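Oxygen-independent coproporphyrinogen III oxidase (Escherichia coli, PDB 1OLT) catalyses the oxygen-independent oxidative decarboxylation of two propionate groups of coproporphyrinogen III to vinyl groups, yielding protoporphyrinogen IX in heme biosynthesis, as a radical SAM enzyme. Local coordinates at residues K81-L86 against K120-R125; G102-Q107 against Q135-A140. All blocks are in the same frame, centred on the assembly; numbering follows the deposited sequence. Where two conformers were deposited one is given.

Interaction 1: K81-L86 against K120-R125; sequences KADQYL and KAQISR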
loop_
_atom_site.group_PDB
_atom_site.type_symbol
_atom_site.label_atom_id
_atom_site.label_comp_id
_atom_site.label_asym_id
_atom_site.label_seq_id
_atom_site.Cartn_x
_atom_site.Cartn_y
_atom_site.Cartn_z
ATOM N N LYS A 81 8.291 -18.553 -16.623
ATOM C CA LYS A 81 8.987 -17.855 -15.523
ATOM C C LYS A 81 8.192 -17.912 -14.243
ATOM O O LYS A 81 8.775 -17.888 -13.164
ATOM C CB LYS A 81 9.360 -16.443 -15.879
ATOM C CG LYS A 81 10.573 -16.338 -16.814
ATOM C CD LYS A 81 10.796 -14.931 -17.161
ATOM C CE LYS A 81 11.878 -14.803 -18.191
ATOM N NZ LYS A 81 13.135 -15.460 -17.820
ATOM N N ALA A 82 6.881 -18.010 -14.347
ATOM C CA ALA A 82 6.063 -18.053 -13.159
ATOM C C ALA A 82 6.285 -19.391 -12.424
ATOM O O ALA A 82 6.255 -19.452 -11.193
ATOM C CB ALA A 82 4.622 -17.925 -13.505
ATOM N N ASP A 83 6.454 -20.470 -13.195
ATOM C CA ASP A 83 6.758 -21.799 -12.564
ATOM C C ASP A 83 8.113 -21.802 -11.866
ATOM O O ASP A 83 8.230 -22.325 -10.774
ATOM C CB ASP A 83 6.709 -22.937 -13.550
ATOM C CG ASP A 83 5.331 -23.157 -14.115
ATOM O OD1 ASP A 83 4.304 -23.324 -13.331
ATOM O OD2 ASP A 83 5.218 -23.121 -15.389
ATOM N N GLN A 84 9.122 -21.196 -12.506
ATOM C CA GLN A 84 10.445 -21.047 -11.936
ATOM C C GLN A 84 10.375 -20.193 -10.647
ATOM O O GLN A 84 11.009 -20.506 -9.692
ATOM C CB GLN A 84 11.421 -20.358 -12.894
ATOM C CG GLN A 84 11.629 -21.038 -14.236
ATOM C CD GLN A 84 12.545 -20.261 -15.169
ATOM O OE1 GLN A 84 12.580 -19.024 -15.096
ATOM N NE2 GLN A 84 13.339 -21.002 -16.031
ATOM N N TYR A 85 9.561 -19.156 -10.659
ATOM C CA TYR A 85 9.439 -18.290 -9.535
ATOM C C TYR A 85 8.782 -18.993 -8.344
ATOM O O TYR A 85 9.261 -18.866 -7.207
ATOM C CB TYR A 85 8.655 -17.040 -9.954
ATOM C CG TYR A 85 8.605 -15.981 -8.888
ATOM C CD1 TYR A 85 9.724 -15.271 -8.583
ATOM C CD2 TYR A 85 7.458 -15.715 -8.217
ATOM C CE1 TYR A 85 9.708 -14.290 -7.597
ATOM C CE2 TYR A 85 7.400 -14.688 -7.238
ATOM C CZ TYR A 85 8.560 -14.004 -6.928
ATOM O OH TYR A 85 8.577 -12.985 -5.974
ATOM N N LEU A 86 7.719 -19.754 -8.581
ATOM C CA LEU A 86 7.119 -20.553 -7.544
ATOM C C LEU A 86 8.053 -21.653 -7.060
ATOM O O LEU A 86 7.995 -22.001 -5.869
ATOM C CB LEU A 86 5.782 -21.182 -7.975
ATOM C CG LEU A 86 4.552 -20.301 -8.177
ATOM C CD1 LEU A 86 3.224 -21.050 -8.221
ATOM C CD2 LEU A 86 4.481 -19.278 -7.261
ATOM N N LYS A 120 -4.562 -20.746 -12.874
ATOM C CA LYS A 120 -5.270 -21.450 -11.792
ATOM C C LYS A 120 -4.449 -22.477 -11.054
ATOM O O LYS A 120 -4.460 -22.549 -9.809
ATOM C CB LYS A 120 -6.567 -22.092 -12.332
ATOM C CG LYS A 120 -7.653 -21.077 -12.821
ATOM C CD LYS A 120 -8.891 -21.884 -13.401
ATOM C CE LYS A 120 -9.766 -21.019 -14.273
ATOM N NZ LYS A 120 -11.126 -21.694 -14.677
ATOM N N ALA A 121 -3.695 -23.292 -11.808
ATOM C CA ALA A 121 -2.817 -24.292 -11.186
ATOM C C ALA A 121 -1.718 -23.653 -10.332
ATOM O O ALA A 121 -1.471 -24.108 -9.254
ATOM C CB ALA A 121 -2.174 -25.251 -12.260
ATOM N N GLN A 122 -1.113 -22.597 -10.809
ATOM C CA GLN A 122 -0.093 -21.861 -10.073
ATOM C C GLN A 122 -0.649 -21.166 -8.789
ATOM O O GLN A 122 -0.041 -21.221 -7.712
ATOM C CB GLN A 122 0.589 -20.826 -11.020
ATOM C CG GLN A 122 1.394 -21.529 -12.074
ATOM C CD GLN A 122 1.739 -20.665 -13.232
ATOM O OE1 GLN A 122 1.116 -19.577 -13.447
ATOM N NE2 GLN A 122 2.670 -21.169 -14.085
ATOM N N ILE A 123 -1.815 -20.558 -8.905
ATOM C CA ILE A 123 -2.503 -19.964 -7.752
ATOM C C ILE A 123 -2.686 -21.048 -6.730
ATOM O O ILE A 123 -2.382 -20.862 -5.549
ATOM C CB ILE A 123 -3.868 -19.418 -8.170
ATOM C CG1 ILE A 123 -3.673 -18.148 -8.962
ATOM C CG2 ILE A 123 -4.723 -19.158 -6.948
ATOM C CD1 ILE A 123 -4.877 -17.716 -9.747
ATOM N N SER A 124 -3.210 -22.205 -7.160
ATOM C CA SER A 124 -3.438 -23.301 -6.214
ATOM C C SER A 124 -2.161 -23.805 -5.576
ATOM O O SER A 124 -2.126 -24.143 -4.356
ATOM C CB SER A 124 -4.172 -24.502 -6.862
ATOM O OG SER A 124 -5.454 -24.140 -7.306
ATOM N N ARG A 125 -1.126 -23.919 -6.401
ATOM C CA ARG A 125 0.160 -24.378 -5.886
ATOM C C ARG A 125 0.709 -23.442 -4.756
ATOM O O ARG A 125 1.198 -23.906 -3.731
ATOM C CB ARG A 125 1.202 -24.502 -6.997
ATOM C CG ARG A 125 2.587 -24.980 -6.540
ATOM C CD ARG A 125 3.661 -24.975 -7.659
ATOM N NE ARG A 125 4.963 -25.226 -7.070
ATOM C CZ ARG A 125 6.101 -25.023 -7.689
ATOM N NH1 ARG A 125 6.122 -24.563 -8.922
ATOM N NH2 ARG A 125 7.256 -25.297 -7.062
HETATM O O HOH W 1 4.117 -23.891 -10.794
#
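Gln-122 reaches across to Asp-83, its NE2 donating to OD1 at 2.8 Å in a nearly straight bond (166°). The acceptor lies close to the plane of the amide, whereas the nitrogen comes down on OD1 from above the carboxylate plane; the two side chains cross at about a right angle. The other amide atom, OE1, is fixed by Asn-119 N and Gln-79 NE2, which holds the amide against rotation. Ala-82, small enough to lie under this amide, touches NE2 with CB at 3.8 Å. With an alanine here in place of Gln-122, Asp-83 would probably lose its direct bond to the other helix, and Gln-79 and Asn-119 N their acceptor.

Leu-86 fills the tight inner part, its branched end against the helix backbone, CD1 3.3 Å from Gln-122 O. Toward the looser, partly exposed side, Arg-125 extends with CG anti to its own backbone N (chi1 180°), laying its guanidinium over Leu-86 CB, 3.5 Å from NH1. A water joins Asp-83 OD1 to Arg-125 NH1, and the arginine is long enough to carry NH2 on to salt bridges with Asp-87 and Glu-90.

The segments run almost parallel, axes 11.0 Å apart, as neighbouring helices 80-96 and 120-133 of the partial barrel of the radical SAM core, with strand 105-112 between them in the chain; Tyr-85 packs on strand 53-62 and Ile-123 on helix 154-161.

Interaction 2: G102-Q107 against Q135-A140; sequences GRHVSQ and QFNADA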
loop_
_atom_site.group_PDB
_atom_site.type_symbol
_atom_site.label_atom_id
_atom_site.label_comp_id
_atom_site.label_asym_id
_atom_site.label_seq_id
_atom_site.Cartn_x
_atom_site.Cartn_y
_atom_site.Cartn_z
ATOM N N GLY A 102 4.914 -21.443 15.712
ATOM C CA GLY A 102 3.903 -21.097 16.732
ATOM C C GLY A 102 2.882 -19.968 16.390
ATOM O O GLY A 102 2.053 -19.632 17.188
ATOM N N ARG A 103 2.978 -19.381 15.199
ATOM C CA ARG A 103 2.195 -18.200 14.895
ATOM C C ARG A 103 0.880 -18.583 14.276
ATOM O O ARG A 103 0.706 -19.710 13.785
ATOM C CB ARG A 103 2.959 -17.282 13.942
ATOM C CG ARG A 103 4.336 -16.872 14.449
ATOM C CD ARG A 103 4.358 -15.871 15.571
ATOM N NE ARG A 103 5.673 -15.226 15.574
ATOM C CZ ARG A 103 5.905 -13.944 15.341
ATOM N NH1 ARG A 103 4.902 -13.089 15.144
ATOM N NH2 ARG A 103 7.162 -13.509 15.345
ATOM N N HIS A 104 -0.025 -17.598 14.272
ATOM C CA HIS A 104 -1.325 -17.688 13.658
ATOM C C HIS A 104 -1.429 -16.542 12.678
ATOM O O HIS A 104 -1.161 -15.407 13.054
ATOM C CB HIS A 104 -2.376 -17.583 14.748
ATOM C CG HIS A 104 -2.309 -18.725 15.713
ATOM N ND1 HIS A 104 -3.126 -19.829 15.614
ATOM C CD2 HIS A 104 -1.455 -18.977 16.742
ATOM C CE1 HIS A 104 -2.829 -20.683 16.581
ATOM N NE2 HIS A 104 -1.804 -20.201 17.266
ATOM N N VAL A 105 -1.794 -16.866 11.436
ATOM C CA VAL A 105 -1.796 -15.920 10.342
ATOM C C VAL A 105 -3.196 -15.303 10.266
ATOM O O VAL A 105 -4.175 -16.009 10.149
ATOM C CB VAL A 105 -1.392 -16.573 9.044
ATOM C CG1 VAL A 105 -1.589 -15.632 7.951
ATOM C CG2 VAL A 105 0.107 -17.003 9.152
ATOM N N SER A 106 -3.269 -13.982 10.401
ATOM C CA SER A 106 -4.511 -13.245 10.341
ATOM C C SER A 106 -4.710 -12.553 8.998
ATOM O O SER A 106 -5.813 -12.071 8.679
ATOM C CB SER A 106 -4.537 -12.194 11.479
ATOM O OG SER A 106 -3.459 -11.269 11.312
ATOM N N GLN A 107 -3.663 -12.546 8.189
ATOM C CA GLN A 107 -3.644 -11.737 6.958
ATOM C C GLN A 107 -2.680 -12.281 5.886
ATOM O O GLN A 107 -1.540 -12.593 6.222
ATOM C CB GLN A 107 -3.187 -10.369 7.358
ATOM C CG GLN A 107 -3.496 -9.280 6.417
ATOM C CD GLN A 107 -3.225 -7.856 7.068
ATOM O OE1 GLN A 107 -4.161 -7.176 7.514
ATOM N NE2 GLN A 107 -1.937 -7.446 7.109
ATOM N N GLN A 135 0.083 -21.612 9.829
ATOM C CA GLN A 135 -1.230 -21.818 10.397
ATOM C C GLN A 135 -2.146 -20.591 10.188
ATOM O O GLN A 135 -1.970 -19.561 10.821
ATOM C CB GLN A 135 -1.105 -22.142 11.903
ATOM C CG GLN A 135 -2.380 -22.813 12.419
ATOM C CD GLN A 135 -2.279 -23.398 13.832
ATOM O OE1 GLN A 135 -1.170 -23.763 14.318
ATOM N NE2 GLN A 135 -3.448 -23.515 14.502
ATOM N N PHE A 136 -3.137 -20.739 9.316
ATOM C CA PHE A 136 -4.044 -19.652 8.954
ATOM C C PHE A 136 -5.228 -19.645 9.879
ATOM O O PHE A 136 -5.831 -20.710 10.135
ATOM C CB PHE A 136 -4.583 -19.845 7.538
ATOM C CG PHE A 136 -3.686 -19.353 6.488
ATOM C CD1 PHE A 136 -2.417 -19.914 6.314
ATOM C CD2 PHE A 136 -4.075 -18.341 5.667
ATOM C CE1 PHE A 136 -1.585 -19.473 5.336
ATOM C CE2 PHE A 136 -3.216 -17.865 4.673
ATOM C CZ PHE A 136 -1.967 -18.437 4.533
ATOM N N ASN A 137 -5.581 -18.462 10.385
ATOM C CA ASN A 137 -6.855 -18.319 11.096
ATOM C C ASN A 137 -7.986 -18.576 10.061
ATOM O O ASN A 137 -7.884 -18.224 8.879
ATOM C CB ASN A 137 -7.057 -16.918 11.714
ATOM C CG ASN A 137 -6.069 -16.599 12.809
ATOM O OD1 ASN A 137 -5.426 -17.495 13.370
ATOM N ND2 ASN A 137 -5.950 -15.306 13.144
ATOM N N ALA A 138 -9.068 -19.163 10.532
ATOM C CA ALA A 138 -10.215 -19.464 9.667
ATOM C C ALA A 138 -10.850 -18.195 9.068
ATOM O O ALA A 138 -11.389 -18.216 7.942
ATOM C CB ALA A 138 -11.272 -20.285 10.483
ATOM N N ASP A 139 -10.760 -17.091 9.808
ATOM C CA ASP A 139 -11.270 -15.794 9.337
ATOM C C ASP A 139 -10.172 -14.846 8.882
ATOM O O ASP A 139 -10.353 -13.655 8.906
ATOM C CB ASP A 139 -12.103 -15.128 10.426
ATOM C CG ASP A 139 -11.288 -14.781 11.615
ATOM O OD1 ASP A 139 -10.102 -15.197 11.674
ATOM O OD2 ASP A 139 -11.728 -14.098 12.528
ATOM N N ALA A 140 -9.024 -15.385 8.436
ATOM C CA ALA A 140 -7.995 -14.543 7.855
ATOM C C ALA A 140 -8.503 -13.712 6.691
ATOM O O ALA A 140 -9.333 -14.122 5.921
ATOM C CB ALA A 140 -6.745 -15.424 7.424
HETATM O O HOH W 2 2.194 -20.340 11.271
HETATM O O HOH W 3 -4.436 -20.175 13.295
HETATM O O HOH W 4 -3.773 -14.349 14.845
#
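Val-105 and Phe-136 are paired in a short parallel bridge, their side chains on the same face, and the valine's CG1 sits over the centre of the phenylalanine ring. This CH-pi contact has CG1 4.3 Å from the ring centroid and only 9° off the normal. Because CG1 stands anti to the backbone N (chi1 172°), one branch of the valine is given to the ring while CG2 passes 3.7 Å from Gln-135 O. A beta-branched residue suits a strand position, and its compact methyl can meet a flat face squarely. The cation-pi partner of the ring is Arg-131.

The backbone sets this register. Val-105 N donates to Gln-135 O at 2.8 Å, and Asn-137 N donates to Val-105 O, so that Val-105 bonds the residues before and after Phe-136, as parallel strands do.

Polar side chains gather at the exposed end. His-104 and Gln-135 lie side by side and point the same way, ring and amide planes 56° apart, with His-104 CE1 3.6 Å from Gln-135 NE2. Asn-137 instead crosses the histidine at about a right angle, bringing OD1 within 3.3 Å of His-104 CB, near the plane of the ring. A water then joins His-104 ND1 to Asn-137 OD1, while another accepts from ND2, so both ends of the asparagine amide are used. Asn-137 also begins a type I turn that Ala-140 closes, with its small CB 3.8 Å from Val-105 O.

Strand 105-112 is flanked by strand 53-62, bonded through Leu-53 and Leu-55, and by strand 140-146, which the chain enters after strand 136-137 and a corner at Ala-138 and Asp-139; helix 120-133 makes this a beta-alpha-beta crossover, the repeating unit of the radical SAM core.

Both contacts belong to the radical SAM core and alternate along the chain: helix 80-96, strand 105-112, helix 120-133 and then strands 136-137 and 140-146. Interaction 1 joins the two helices outside the sheet and is mostly buried, whereas interaction 2 joins the start of strand 105-112 to the chain that follows helix 120-133 and is only partly buried. Their centres lie 23 Å apart and their nearest atoms about 10 Å, so they do not touch. The chemistry follows the place: between helices, side chains do most of the spanning, helped by a single water; between strands, backbone bonds set the register, an aliphatic-aromatic contact fills one face, and waters link polar groups at the exposed end.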